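Local coordinates for TadZ (Pseudomonas aeruginosa, PDB 4LDA), which probably takes part in pilus assembly and may bind and hydrolyse ATP, represented here by its CheY-like N-terminal domain, at residues I54-S59 with V80-D85. Sequence-based numbering, arbitrary orientation.
Sequences ISLGKS and VVAIGD. With SO4 (sulfate ion), chain I.
Ile54 and Ile83 meet through their backbones where two parallel strands of a CheY-like receiver fold run side by side, the ends of a beta-alpha-beta crossover through helix 61-74. Three backbone hydrogen bonds set the register: Ile54 N to Val81 O, Ile83 N to Ile54 O at 2.8 Å, and Leu56 N to Ile83 O, the straightest, with 170° at the hydrogen. Ile54 O receives a CA-H...O contact from Ala82 CA at 3.3 Å.

On the face packed against helix 61-74, Ile54 CG2 meets Val80 CG1 at 3.7 Å. CG1 of Ile54 lies anti to the backbone N (chi1 -170°), which sends its longer branch away from strand 79-83. Leu56 CD1 touches Ala82 CB at 3.8 Å. The opposite face carries Ser55 and Ile83; Ser55 OG is hydrogen-bonded to Glu15 OE2, and Ile83 packs on helix 13-22.

Past Leu56 and Gly84 the backbones diverge (CA atoms 7.3 Å apart for Gly57 and Asp85, 4.5 Å for Ser55 and Ile83), and a water bridges them, donating to Leu56 O at 2.7 Å and accepting from Asp85 N. Residues 57-59 hold a sulfate, probably from the crystallisation medium: Ser59 OG reaches O3, and Lys58 N donates to O4 at 2.8 Å.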
loop_
_atom_site.group_PDB
_atom_site.type_symbol
_atom_site.label_atom_id
_atom_site.label_comp_id
_atom_site.label_asym_id
_atom_site.label_seq_id
_atom_site.Cartn_x
_atom_site.Cartn_y
_atom_site.Cartn_z
ATOM N N ILE A 54 3.193 0.206 0.459
ATOM C CA ILE A 54 4.476 -0.012 1.128
ATOM C C ILE A 54 5.577 -0.072 0.054
ATOM O O ILE A 54 5.488 -0.831 -0.901
ATOM C CB ILE A 54 4.490 -1.245 2.071
ATOM C CG1 ILE A 54 5.801 -1.273 2.941
ATOM C CG2 ILE A 54 4.182 -2.569 1.322
ATOM C CD1 ILE A 54 5.847 -2.312 4.033
ATOM N N SER A 55 6.574 0.799 0.198
ATOM C CA SER A 55 7.702 0.889 -0.713
ATOM C C SER A 55 8.748 -0.161 -0.300
ATOM O O SER A 55 9.203 -0.183 0.852
ATOM C CB SER A 55 8.264 2.306 -0.729
ATOM O OG SER A 55 9.234 2.420 -1.752
ATOM N N LEU A 56 9.072 -1.053 -1.239
ATOM C CA LEU A 56 10.011 -2.157 -1.069
ATOM C C LEU A 56 11.226 -2.059 -1.999
ATOM O O LEU A 56 11.108 -1.739 -3.188
ATOM C CB LEU A 56 9.309 -3.502 -1.324
ATOM C CG LEU A 56 8.178 -3.896 -0.386
ATOM C CD1 LEU A 56 7.577 -5.213 -0.809
ATOM C CD2 LEU A 56 8.659 -4.007 1.042
ATOM N N GLY A 57 12.372 -2.413 -1.445
ATOM C CA GLY A 57 13.657 -2.473 -2.131
ATOM C C GLY A 57 14.495 -3.578 -1.526
ATOM O O GLY A 57 14.086 -4.157 -0.517
ATOM N N LYS A 58 15.679 -3.878 -2.110
ATOM C CA LYS A 58 16.542 -4.958 -1.614
ATOM C C LYS A 58 17.052 -4.682 -0.196
ATOM O O LYS A 58 17.150 -5.632 0.590
ATOM C CB LYS A 58 17.731 -5.250 -2.552
ATOM C CG LYS A 58 17.275 -6.036 -3.804
ATOM C CD LYS A 58 18.349 -6.913 -4.496
ATOM C CE LYS A 58 17.979 -8.400 -4.647
ATOM N NZ LYS A 58 16.742 -8.651 -5.452
ATOM N N SER A 59 17.298 -3.408 0.153
ATOM C CA SER A 59 17.817 -3.019 1.463
ATOM C C SER A 59 16.780 -3.151 2.604
ATOM O O SER A 59 17.183 -3.476 3.726
ATOM C CB SER A 59 18.315 -1.579 1.425
ATOM O OG SER A 59 17.275 -0.666 1.109
ATOM N N VAL A 80 -2.789 -4.658 0.674
ATOM C CA VAL A 80 -1.430 -4.133 0.733
ATOM C C VAL A 80 -0.907 -4.087 -0.723
ATOM O O VAL A 80 -0.901 -5.109 -1.413
ATOM C CB VAL A 80 -0.504 -4.921 1.708
ATOM C CG1 VAL A 80 0.913 -4.360 1.700
ATOM C CG2 VAL A 80 -1.058 -4.906 3.125
ATOM N N VAL A 81 -0.529 -2.887 -1.189
ATOM C CA VAL A 81 0.027 -2.657 -2.526
ATOM C C VAL A 81 1.500 -2.289 -2.377
ATOM O O VAL A 81 1.822 -1.282 -1.750
ATOM C CB VAL A 81 -0.755 -1.570 -3.332
ATOM C CG1 VAL A 81 -0.156 -1.385 -4.722
ATOM C CG2 VAL A 81 -2.244 -1.910 -3.433
ATOM N N ALA A 82 2.393 -3.111 -2.941
ATOM C CA ALA A 82 3.834 -2.857 -2.879
ATOM C C ALA A 82 4.266 -1.908 -3.991
ATOM O O ALA A 82 3.679 -1.905 -5.063
ATOM C CB ALA A 82 4.606 -4.164 -2.970
ATOM N N ILE A 83 5.261 -1.073 -3.708
ATOM C CA ILE A 83 5.847 -0.102 -4.636
ATOM C C ILE A 83 7.333 -0.461 -4.759
ATOM O O ILE A 83 8.025 -0.520 -3.752
ATOM C CB ILE A 83 5.612 1.376 -4.193
ATOM C CG1 ILE A 83 4.130 1.722 -4.017
ATOM C CG2 ILE A 83 6.315 2.386 -5.121
ATOM C CD1 ILE A 83 3.910 3.000 -3.134
ATOM N N GLY A 84 7.769 -0.852 -5.945
ATOM C CA GLY A 84 9.155 -1.224 -6.131
ATOM C C GLY A 84 9.518 -1.445 -7.575
ATOM O O GLY A 84 8.698 -1.230 -8.475
ATOM N N ASP A 85 10.751 -1.914 -7.781
ATOM C CA ASP A 85 11.348 -2.203 -9.076
ATOM C C ASP A 85 10.623 -3.377 -9.775
ATOM O O ASP A 85 10.746 -4.530 -9.362
ATOM C CB ASP A 85 12.847 -2.515 -8.863
ATOM C CG ASP A 85 13.679 -2.717 -10.117
ATOM O OD1 ASP A 85 13.194 -2.360 -11.221
ATOM O OD2 ASP A 85 14.839 -3.203 -9.994
HETATM S S SO4 I . 17.221 -0.838 -3.189
HETATM O O1 SO4 I . 17.261 0.313 -4.097
HETATM O O2 SO4 I . 18.574 -1.245 -2.830
HETATM O O3 SO4 I . 16.470 -0.498 -1.962
HETATM O O4 SO4 I . 16.562 -1.946 -3.897
HETATM O O HOH W 1 12.517 -1.697 -5.497
#